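Local coordinates for protein Polyphosphate:AMP phosphotransferase (Pseudomonas aeruginosa PAO1, PDB 3CZP) that transfers phosphate from inorganic polyphosphate to AMP to make ADP, and less efficiently to GMP, with magnesium as cofactor, at residues 40-49 with 100-111; 147-155 with 225-236. One frame throughout, in Å; residues are numbered along the deposited sequence.

How the interactions relate
Both contacts lie in the N-terminal of two fused PPK2 domains, which seems to be catalytically inactive. From the N terminus, the chain leaves helix 15-39, runs along strand 44-50, and returns beside it as strand 103-107; interaction 1 closes that loop. Interaction 2 follows in series: strand 148-155 lines up on the other side of strand 44-50, and helix 218-238 later packs against it. The two loops neither nest nor cross. They meet at the central strand, where I45 N and I45 O lie at hydrogen-bonding distance from L148 O and F150 N, and where L229 touches I46. Together they tie three parallel strands to one covering helix.

Interaction 1 of 2, residues 40-49 with 100-111; sequences ARFPVIILIN and KGRTGIFFGNWY
With chi1 at 51°, N109 holds its amide between its own backbone N and carbonyl carbon, and N49, whose CG lies anti to its carbonyl carbon (chi1 -71°), turns its amide to meet it. The two side chains exchange a reciprocal pair of hydrogen bonds: N109 ND2 gives to N49 OD1 at 3.0 Å, and N49 ND2 gives to N109 OD1 at 3.2 Å. Each donor is tilted about 30° from the carbonyl plane of its acceptor, so the amides are not coplanar. N109 ND2 also donates to F106 O, which takes I48 N from the opposite face of its plane, while N109 OD1 caps the following helix through a weak bond from Y111 N. N109 thus links F106 O, the side chain of N49 and, weakly, the first turn of the helix, and a water spans I48 O and G108 N.

Behind this junction the strands run parallel. Backbone bonds pass from V44 N to R102 O and onward to I48 N, which reaches F106 O at 3.2 Å. On one face L47 spreads its methyls: CD1 lies at the edge of the Y111 ring, 3.5 Å from CE2, while CD2 touches F106 CB. I45 CG2 sits over one face of the F106 ring, near its rim. On the other face I48 CG1 meets I105 CG2 at 3.5 Å, and I46 CD1 rests on T103 CG2, 3.7 Å away. Helix 218-238 covers V44 and I46, whereas helix 56-66 covers I48 and I105; R327 of the second subunit makes a cation-pi contact with F107. The first and third strands side by side in a 2-3-1-4-5 parallel sheet are the arrangement of nucleotide-kinase-like P-loop folds, consistent with the clan to which PPK2 belongs.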
loop_
_atom_site.group_PDB
_atom_site.type_symbol
_atom_site.label_atom_id
_atom_site.label_comp_id
_atom_site.label_asym_id
_atom_site.label_seq_id
_atom_site.Cartn_x
_atom_site.Cartn_y
_atom_site.Cartn_z
ATOM N N ALA A 40 -15.469 14.517 -1.402
ATOM C CA ALA A 40 -14.108 13.975 -1.324
ATOM C C ALA A 40 -13.171 14.879 -0.521
ATOM O O ALA A 40 -12.017 15.091 -0.905
ATOM C CB ALA A 40 -13.532 13.725 -2.728
ATOM N N ARG A 41 -13.647 15.370 0.602
ATOM C CA ARG A 41 -12.955 16.410 1.314
ATOM C C ARG A 41 -12.435 15.959 2.674
ATOM O O ARG A 41 -11.512 16.546 3.187
ATOM C CB ARG A 41 -13.882 17.672 1.354
ATOM C CG ARG A 41 -13.432 18.778 2.199
ATOM C CD ARG A 41 -14.386 19.927 1.982
ATOM N NE ARG A 41 -15.739 19.662 2.469
ATOM C CZ ARG A 41 -16.245 20.175 3.584
ATOM N NH1 ARG A 41 -15.503 20.989 4.352
ATOM N NH2 ARG A 41 -17.498 19.907 3.943
ATOM N N PHE A 42 -12.991 14.866 3.218
ATOM C CA PHE A 42 -12.590 14.426 4.497
ATOM C C PHE A 42 -13.042 12.977 4.705
ATOM O O PHE A 42 -13.988 12.505 4.068
ATOM C CB PHE A 42 -13.133 15.351 5.632
ATOM C CG PHE A 42 -14.644 15.401 5.707
ATOM C CD1 PHE A 42 -15.349 14.477 6.462
ATOM C CD2 PHE A 42 -15.362 16.395 5.032
ATOM C CE1 PHE A 42 -16.781 14.508 6.553
ATOM C CE2 PHE A 42 -16.795 16.410 5.105
ATOM C CZ PHE A 42 -17.495 15.430 5.861
ATOM N N PRO A 43 -12.337 12.274 5.554
ATOM C CA PRO A 43 -12.671 10.923 5.945
ATOM C C PRO A 43 -13.636 10.875 7.086
ATOM O O PRO A 43 -13.692 11.809 7.893
ATOM C CB PRO A 43 -11.329 10.384 6.429
ATOM C CG PRO A 43 -10.666 11.490 7.022
ATOM C CD PRO A 43 -11.055 12.680 6.138
ATOM N N VAL A 44 -14.340 9.751 7.198
ATOM C CA VAL A 44 -15.119 9.467 8.369
ATOM C C VAL A 44 -14.584 8.230 9.077
ATOM O O VAL A 44 -14.374 7.232 8.464
ATOM C CB VAL A 44 -16.604 9.272 8.023
ATOM C CG1 VAL A 44 -17.418 8.915 9.312
ATOM C CG2 VAL A 44 -17.108 10.518 7.433
ATOM N N ILE A 45 -14.284 8.371 10.374
ATOM C CA ILE A 45 -13.806 7.255 11.151
ATOM C C ILE A 45 -14.735 7.015 12.321
ATOM O O ILE A 45 -15.061 7.948 13.065
ATOM C CB ILE A 45 -12.351 7.501 11.693
ATOM C CG1 ILE A 45 -11.446 7.829 10.518
ATOM C CG2 ILE A 45 -11.883 6.256 12.645
ATOM C CD1 ILE A 45 -10.048 8.457 10.927
ATOM N N ILE A 46 -15.127 5.766 12.485
ATOM C CA ILE A 46 -16.032 5.343 13.540
ATOM C C ILE A 46 -15.371 4.245 14.375
ATOM O O ILE A 46 -15.026 3.224 13.865
ATOM C CB ILE A 46 -17.390 4.804 12.960
ATOM C CG1 ILE A 46 -18.069 5.836 12.007
ATOM C CG2 ILE A 46 -18.288 4.314 14.071
ATOM C CD1 ILE A 46 -19.259 5.219 11.134
ATOM N N LEU A 47 -15.147 4.538 15.656
ATOM C CA LEU A 47 -14.639 3.557 16.636
ATOM C C LEU A 47 -15.779 2.917 17.407
ATOM O O LEU A 47 -16.731 3.580 17.818
ATOM C CB LEU A 47 -13.650 4.194 17.578
ATOM C CG LEU A 47 -12.533 5.112 17.010
ATOM C CD1 LEU A 47 -11.591 5.573 18.166
ATOM C CD2 LEU A 47 -11.817 4.506 15.814
ATOM N N ILE A 48 -15.647 1.613 17.592
ATOM C CA ILE A 48 -16.675 0.746 18.171
ATOM C C ILE A 48 -16.025 0.054 19.337
ATOM O O ILE A 48 -15.030 -0.631 19.144
ATOM C CB ILE A 48 -17.249 -0.310 17.110
ATOM C CG1 ILE A 48 -17.824 0.432 15.895
ATOM C CG2 ILE A 48 -18.225 -1.273 17.756
ATOM C CD1 ILE A 48 -19.051 1.333 16.180
ATOM N N ASN A 49 -16.564 0.297 20.529
ATOM C CA ASN A 49 -16.027 -0.144 21.783
ATOM C C ASN A 49 -17.132 -0.388 22.813
ATOM O O ASN A 49 -18.288 -0.067 22.547
ATOM C CB ASN A 49 -15.120 0.959 22.318
ATOM C CG ASN A 49 -13.789 1.110 21.512
ATOM O OD1 ASN A 49 -13.648 2.056 20.725
ATOM N ND2 ASN A 49 -12.825 0.195 21.735
ATOM N N LYS A 100 -10.247 10.382 2.095
ATOM C CA LYS A 100 -11.301 11.350 1.957
ATOM C C LYS A 100 -12.442 10.835 1.136
ATOM O O LYS A 100 -12.220 10.178 0.080
ATOM C CB LYS A 100 -10.730 12.624 1.322
ATOM C CG LYS A 100 -9.728 13.304 2.203
ATOM C CD LYS A 100 -9.097 14.491 1.470
ATOM C CE LYS A 100 -7.977 15.122 2.274
ATOM N NZ LYS A 100 -7.397 16.245 1.511
ATOM N N GLY A 101 -13.655 11.060 1.637
ATOM C CA GLY A 101 -14.845 10.661 0.961
ATOM C C GLY A 101 -15.311 9.260 1.323
ATOM O O GLY A 101 -16.395 8.887 0.928
ATOM N N ARG A 102 -14.570 8.545 2.162
ATOM C CA ARG A 102 -14.972 7.209 2.619
ATOM C C ARG A 102 -15.055 7.111 4.122
ATOM O O ARG A 102 -14.634 8.021 4.837
ATOM C CB ARG A 102 -14.057 6.197 1.986
ATOM C CG ARG A 102 -14.374 6.001 0.546
ATOM C CD ARG A 102 -13.516 4.933 -0.065
ATOM N NE ARG A 102 -13.742 3.652 0.618
ATOM C CZ ARG A 102 -14.458 2.650 0.130
ATOM N NH1 ARG A 102 -14.969 2.701 -1.107
ATOM N NH2 ARG A 102 -14.639 1.572 0.870
ATOM N N THR A 103 -15.625 5.991 4.578
ATOM C CA THR A 103 -15.828 5.678 5.954
ATOM C C THR A 103 -15.086 4.381 6.268
ATOM O O THR A 103 -15.134 3.394 5.521
ATOM C CB THR A 103 -17.352 5.449 6.312
ATOM O OG1 THR A 103 -18.093 6.630 6.036
ATOM C CG2 THR A 103 -17.574 4.990 7.808
ATOM N N GLY A 104 -14.452 4.424 7.433
ATOM C CA GLY A 104 -13.775 3.278 8.014
ATOM C C GLY A 104 -14.347 3.052 9.391
ATOM O O GLY A 104 -14.508 4.003 10.163
ATOM N N ILE A 105 -14.661 1.799 9.707
ATOM C CA ILE A 105 -15.204 1.458 11.040
ATOM C C ILE A 105 -14.228 0.459 11.714
ATOM O O ILE A 105 -13.914 -0.589 11.151
ATOM C CB ILE A 105 -16.600 0.793 10.960
ATOM C CG1 ILE A 105 -17.598 1.681 10.183
ATOM C CG2 ILE A 105 -17.070 0.370 12.437
ATOM C CD1 ILE A 105 -19.018 1.125 10.100
ATOM N N PHE A 106 -13.708 0.854 12.866
ATOM C CA PHE A 106 -12.637 0.157 13.564
ATOM C C PHE A 106 -13.128 -0.519 14.832
ATOM O O PHE A 106 -13.394 0.131 15.843
ATOM C CB PHE A 106 -11.534 1.150 13.965
ATOM C CG PHE A 106 -10.787 1.771 12.789
ATOM C CD1 PHE A 106 -11.048 1.420 11.476
ATOM C CD2 PHE A 106 -9.790 2.701 13.018
ATOM C CE1 PHE A 106 -10.313 2.032 10.405
ATOM C CE2 PHE A 106 -9.053 3.265 11.955
ATOM C CZ PHE A 106 -9.312 2.916 10.682
ATOM N N PHE A 107 -13.110 -1.839 14.794
ATOM C CA PHE A 107 -13.187 -2.643 15.972
ATOM C C PHE A 107 -11.726 -2.871 16.444
ATOM O O PHE A 107 -10.727 -2.602 15.708
ATOM C CB PHE A 107 -13.769 -4.036 15.679
ATOM C CG PHE A 107 -15.256 -4.081 15.325
ATOM C CD1 PHE A 107 -16.207 -4.384 16.283
ATOM C CD2 PHE A 107 -15.661 -3.996 14.016
ATOM C CE1 PHE A 107 -17.571 -4.472 15.936
ATOM C CE2 PHE A 107 -16.993 -4.101 13.666
ATOM C CZ PHE A 107 -17.956 -4.353 14.648
ATOM N N GLY A 108 -11.580 -3.409 17.636
ATOM C CA GLY A 108 -10.230 -3.764 18.158
ATOM C C GLY A 108 -9.222 -2.645 17.955
ATOM O O GLY A 108 -8.069 -2.908 17.551
ATOM N N ASN A 109 -9.631 -1.401 18.233
ATOM C CA ASN A 109 -8.838 -0.256 17.860
ATOM C C ASN A 109 -7.831 0.010 19.026
ATOM O O ASN A 109 -7.597 -0.850 19.861
ATOM C CB ASN A 109 -9.787 0.912 17.554
ATOM C CG ASN A 109 -10.793 1.133 18.677
ATOM O OD1 ASN A 109 -10.418 1.267 19.855
ATOM N ND2 ASN A 109 -12.043 1.115 18.339
ATOM N N TRP A 110 -7.268 1.190 19.093
ATOM C CA TRP A 110 -6.298 1.504 20.143
ATOM C C TRP A 110 -6.889 1.413 21.589
ATOM O O TRP A 110 -6.229 0.961 22.493
ATOM C CB TRP A 110 -5.650 2.854 19.823
ATOM C CG TRP A 110 -6.534 3.928 19.303
ATOM C CD1 TRP A 110 -7.144 4.879 20.029
ATOM C CD2 TRP A 110 -6.902 4.165 17.926
ATOM N NE1 TRP A 110 -7.838 5.718 19.214
ATOM C CE2 TRP A 110 -7.726 5.301 17.915
ATOM C CE3 TRP A 110 -6.615 3.529 16.704
ATOM C CZ2 TRP A 110 -8.234 5.846 16.731
ATOM C CZ3 TRP A 110 -7.156 4.049 15.532
ATOM C CH2 TRP A 110 -7.959 5.189 15.565
ATOM N N TYR A 111 -8.150 1.755 21.778
ATOM C CA TYR A 111 -8.840 1.607 23.057
ATOM C C TYR A 111 -9.009 0.187 23.537
ATOM O O TYR A 111 -8.739 -0.101 24.704
ATOM C CB TYR A 111 -10.184 2.300 22.999
ATOM C CG TYR A 111 -10.045 3.764 22.774
ATOM C CD1 TYR A 111 -9.424 4.569 23.732
ATOM C CD2 TYR A 111 -10.480 4.354 21.626
ATOM C CE1 TYR A 111 -9.262 5.914 23.552
ATOM C CE2 TYR A 111 -10.313 5.699 21.428
ATOM C CZ TYR A 111 -9.731 6.496 22.432
ATOM O OH TYR A 111 -9.560 7.877 22.247
HETATM O O HOH W 1 -14.016 -3.081 19.506
#

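Interaction 2 of 2, residues 147-155 with 225-236; sequences ALLFKFWFH and VGRILLEGLQAA
F150 and L229 form the tight part of this contact: methyl CD2 of L229 stands over the centre of the F150 ring, 3.5 Å from the centroid and only 10° off the ring normal, a CH-pi contact. The far rim of the same ring reaches the helix backbone, where G232 CA lies at its edge, 3.8 Å from CZ. With no side chain at G232, the ring edge lies directly against its CA.

F152 repeats the theme two residues further along the strand. V225 CG1 covers one face of its ring in a second, more offset CH-pi contact, 4.0 Å from the centroid, while L229 CD2 approaches the edge. L229 therefore serves both phenylalanines with one methyl, and I228 CG2 adds a contact of 3.7 Å to F152 CE1. F154 is a lesser partner, its CZ touching V225 CG2.

Packing is sparser toward the partly exposed end. With its CG anti to the backbone N (chi1 -178°), L148 sends its methyls to the helix, where CD2 meets L233 CD1 at 3.7 Å and A236 CB at 4.0 Å. The exposed R227, E231 and Q234 mark the solvent side of the helix.

Strand and helix run nearly antiparallel, at 164°, and their axes come within 9.7 Å of each other; mainly apolar side chains fill the space, with I228 O and G232 O also touching the strand's side chains. Helix 218-238 spans beyond this strand, laying L229 and L233 on strand 44-50 and I228 on strand 210-214, while L230 and L233 touch helix 15-39 beside it.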
loop_
_atom_site.group_PDB
_atom_site.type_symbol
_atom_site.label_atom_id
_atom_site.label_comp_id
_atom_site.label_asym_id
_atom_site.label_seq_id
_atom_site.Cartn_x
_atom_site.Cartn_y
_atom_site.Cartn_z
ATOM N N ALA A 147 -10.495 14.961 9.678
ATOM C CA ALA A 147 -11.327 13.794 9.928
ATOM C C ALA A 147 -12.551 14.137 10.752
ATOM O O ALA A 147 -12.481 14.927 11.716
ATOM C CB ALA A 147 -10.519 12.631 10.668
ATOM N N LEU A 148 -13.647 13.444 10.408
ATOM C CA LEU A 148 -14.824 13.328 11.237
ATOM C C LEU A 148 -14.803 12.001 11.997
ATOM O O LEU A 148 -14.971 10.935 11.431
ATOM C CB LEU A 148 -16.093 13.452 10.378
ATOM C CG LEU A 148 -17.442 13.388 11.098
ATOM C CD1 LEU A 148 -17.649 14.589 12.030
ATOM C CD2 LEU A 148 -18.601 13.220 10.062
ATOM N N LEU A 149 -14.627 12.116 13.312
ATOM C CA LEU A 149 -14.311 11.011 14.177
ATOM C C LEU A 149 -15.422 10.803 15.183
ATOM O O LEU A 149 -15.711 11.662 16.044
ATOM C CB LEU A 149 -13.010 11.288 14.926
ATOM C CG LEU A 149 -12.645 10.229 15.983
ATOM C CD1 LEU A 149 -12.449 8.843 15.354
ATOM C CD2 LEU A 149 -11.390 10.615 16.709
ATOM N N PHE A 150 -16.082 9.680 15.067
ATOM C CA PHE A 150 -17.094 9.259 16.024
ATOM C C PHE A 150 -16.519 8.167 16.927
ATOM O O PHE A 150 -15.856 7.251 16.427
ATOM C CB PHE A 150 -18.283 8.653 15.268
ATOM C CG PHE A 150 -19.036 9.628 14.416
ATOM C CD1 PHE A 150 -20.127 10.354 14.952
ATOM C CD2 PHE A 150 -18.740 9.770 13.059
ATOM C CE1 PHE A 150 -20.855 11.211 14.145
ATOM C CE2 PHE A 150 -19.448 10.650 12.282
ATOM C CZ PHE A 150 -20.496 11.372 12.819
ATOM N N LYS A 151 -16.805 8.201 18.237
ATOM C CA LYS A 151 -16.463 7.084 19.132
ATOM C C LYS A 151 -17.716 6.604 19.925
ATOM O O LYS A 151 -18.320 7.357 20.679
ATOM C CB LYS A 151 -15.342 7.471 20.088
ATOM C CG LYS A 151 -14.162 8.161 19.429
ATOM C CD LYS A 151 -13.087 8.384 20.394
ATOM C CE LYS A 151 -13.021 9.838 20.845
ATOM N NZ LYS A 151 -12.042 9.840 21.822
ATOM N N PHE A 152 -18.057 5.331 19.784
ATOM C CA PHE A 152 -19.228 4.808 20.413
ATOM C C PHE A 152 -18.819 3.770 21.404
ATOM O O PHE A 152 -18.082 2.816 21.082
ATOM C CB PHE A 152 -20.241 4.228 19.406
ATOM C CG PHE A 152 -20.831 5.225 18.492
ATOM C CD1 PHE A 152 -21.873 6.051 18.890
ATOM C CD2 PHE A 152 -20.375 5.325 17.180
ATOM C CE1 PHE A 152 -22.410 6.969 17.990
ATOM C CE2 PHE A 152 -20.945 6.211 16.274
ATOM C CZ PHE A 152 -21.921 7.033 16.671
ATOM N N TRP A 153 -19.319 3.958 22.611
ATOM C CA TRP A 153 -19.213 2.996 23.677
ATOM C C TRP A 153 -20.584 2.377 23.954
ATOM O O TRP A 153 -21.475 3.019 24.488
ATOM C CB TRP A 153 -18.669 3.679 24.947
ATOM C CG TRP A 153 -18.609 2.753 26.165
ATOM C CD1 TRP A 153 -19.643 2.335 26.912
ATOM C CD2 TRP A 153 -17.446 2.166 26.730
ATOM N NE1 TRP A 153 -19.216 1.478 27.897
ATOM C CE2 TRP A 153 -17.857 1.376 27.809
ATOM C CE3 TRP A 153 -16.089 2.218 26.419
ATOM C CZ2 TRP A 153 -16.962 0.705 28.610
ATOM C CZ3 TRP A 153 -15.202 1.513 27.216
ATOM C CH2 TRP A 153 -15.635 0.785 28.279
ATOM N N PHE A 154 -20.723 1.117 23.571
ATOM C CA PHE A 154 -21.906 0.314 23.778
ATOM C C PHE A 154 -21.898 -0.241 25.196
ATOM O O PHE A 154 -20.957 -0.972 25.580
ATOM C CB PHE A 154 -21.933 -0.835 22.760
ATOM C CG PHE A 154 -22.179 -0.368 21.346
ATOM C CD1 PHE A 154 -23.441 -0.458 20.773
ATOM C CD2 PHE A 154 -21.167 0.254 20.614
ATOM C CE1 PHE A 154 -23.678 0.038 19.503
ATOM C CE2 PHE A 154 -21.404 0.709 19.305
ATOM C CZ PHE A 154 -22.639 0.605 18.767
ATOM N N HIS A 155 -22.910 0.122 25.980
ATOM C CA HIS A 155 -22.901 -0.164 27.396
ATOM C C HIS A 155 -23.957 -1.171 27.841
ATOM O O HIS A 155 -25.075 -1.153 27.354
ATOM C CB HIS A 155 -23.163 1.110 28.189
ATOM C CG HIS A 155 -22.820 0.966 29.625
ATOM N ND1 HIS A 155 -21.563 0.591 30.050
ATOM C CD2 HIS A 155 -23.576 1.092 30.740
ATOM C CE1 HIS A 155 -21.552 0.532 31.368
ATOM N NE2 HIS A 155 -22.765 0.822 31.808
ATOM N N VAL A 225 -27.303 5.477 17.582
ATOM C CA VAL A 225 -26.025 5.537 16.828
ATOM C C VAL A 225 -26.225 6.118 15.416
ATOM O O VAL A 225 -25.471 7.009 14.975
ATOM C CB VAL A 225 -25.371 4.130 16.710
ATOM C CG1 VAL A 225 -24.178 4.114 15.647
ATOM C CG2 VAL A 225 -24.888 3.607 18.058
ATOM N N GLY A 226 -27.245 5.627 14.699
ATOM C CA GLY A 226 -27.534 6.116 13.340
ATOM C C GLY A 226 -27.897 7.585 13.297
ATOM O O GLY A 226 -27.478 8.310 12.390
ATOM N N ARG A 227 -28.692 8.023 14.272
ATOM C CA ARG A 227 -29.054 9.448 14.424
ATOM C C ARG A 227 -27.827 10.300 14.706
ATOM O O ARG A 227 -27.684 11.393 14.172
ATOM C CB ARG A 227 -30.044 9.625 15.577
ATOM C CG ARG A 227 -31.450 9.137 15.237
ATOM C CD ARG A 227 -32.332 9.169 16.465
ATOM N NE ARG A 227 -33.712 9.184 16.049
ATOM C CZ ARG A 227 -34.722 8.863 16.832
ATOM N NH1 ARG A 227 -34.509 8.505 18.079
ATOM N NH2 ARG A 227 -35.942 8.914 16.341
ATOM N N ILE A 228 -26.966 9.807 15.598
ATOM C CA ILE A 228 -25.726 10.542 15.936
ATOM C C ILE A 228 -24.831 10.683 14.679
ATOM O O ILE A 228 -24.292 11.770 14.393
ATOM C CB ILE A 228 -24.976 9.886 17.121
ATOM C CG1 ILE A 228 -25.767 10.082 18.448
ATOM C CG2 ILE A 228 -23.534 10.451 17.293
ATOM C CD1 ILE A 228 -25.343 9.055 19.568
ATOM N N LEU A 229 -24.652 9.582 13.950
ATOM C CA LEU A 229 -23.903 9.601 12.708
ATOM C C LEU A 229 -24.487 10.610 11.674
ATOM O O LEU A 229 -23.740 11.385 11.076
ATOM C CB LEU A 229 -23.892 8.220 12.084
ATOM C CG LEU A 229 -22.988 7.146 12.667
ATOM C CD1 LEU A 229 -23.209 5.917 11.769
ATOM C CD2 LEU A 229 -21.468 7.566 12.734
ATOM N N LEU A 230 -25.811 10.562 11.450
ATOM C CA LEU A 230 -26.439 11.470 10.499
ATOM C C LEU A 230 -26.213 12.900 10.873
ATOM O O LEU A 230 -25.842 13.720 10.043
ATOM C CB LEU A 230 -27.968 11.195 10.344
ATOM C CG LEU A 230 -28.644 12.077 9.319
ATOM C CD1 LEU A 230 -28.209 11.691 7.871
ATOM C CD2 LEU A 230 -30.187 12.028 9.539
ATOM N N GLU A 231 -26.448 13.220 12.136
ATOM C CA GLU A 231 -26.302 14.589 12.613
ATOM C C GLU A 231 -24.905 15.098 12.405
ATOM O O GLU A 231 -24.697 16.218 11.888
ATOM C CB GLU A 231 -26.649 14.664 14.102
ATOM C CG GLU A 231 -26.770 16.064 14.631
ATOM C CD GLU A 231 -27.291 16.103 16.079
ATOM O OE1 GLU A 231 -27.919 15.096 16.554
ATOM O OE2 GLU A 231 -27.090 17.156 16.736
ATOM N N GLY A 232 -23.940 14.288 12.825
ATOM C CA GLY A 232 -22.518 14.637 12.718
ATOM C C GLY A 232 -22.075 14.779 11.270
ATOM O O GLY A 232 -21.364 15.699 10.934
ATOM N N LEU A 233 -22.507 13.874 10.398
ATOM C CA LEU A 233 -22.161 13.931 9.008
ATOM C C LEU A 233 -22.819 15.082 8.251
ATOM O O LEU A 233 -22.136 15.793 7.511
ATOM C CB LEU A 233 -22.467 12.565 8.371
ATOM C CG LEU A 233 -21.875 12.245 7.010
ATOM C CD1 LEU A 233 -20.372 12.464 6.887
ATOM C CD2 LEU A 233 -22.259 10.809 6.622
ATOM N N GLN A 234 -24.110 15.333 8.491
ATOM C CA GLN A 234 -24.792 16.482 7.868
ATOM C C GLN A 234 -24.083 17.800 8.254
ATOM O O GLN A 234 -23.811 18.608 7.394
ATOM C CB GLN A 234 -26.287 16.480 8.231
ATOM C CG GLN A 234 -27.080 15.320 7.580
ATOM C CD GLN A 234 -28.568 15.435 7.795
ATOM O OE1 GLN A 234 -29.023 15.917 8.834
ATOM N NE2 GLN A 234 -29.338 14.971 6.826
ATOM N N ALA A 235 -23.744 17.974 9.531
ATOM C CA ALA A 235 -23.067 19.186 10.020
ATOM C C ALA A 235 -21.743 19.401 9.330
ATOM O O ALA A 235 -21.434 20.514 8.882
ATOM C CB ALA A 235 -22.829 19.112 11.547
ATOM N N ALA A 236 -20.952 18.327 9.274
ATOM C CA ALA A 236 -19.643 18.368 8.675
ATOM C C ALA A 236 -19.758 18.628 7.197
ATOM O O ALA A 236 -18.988 19.380 6.672
ATOM C CB ALA A 236 -18.874 17.047 8.957
#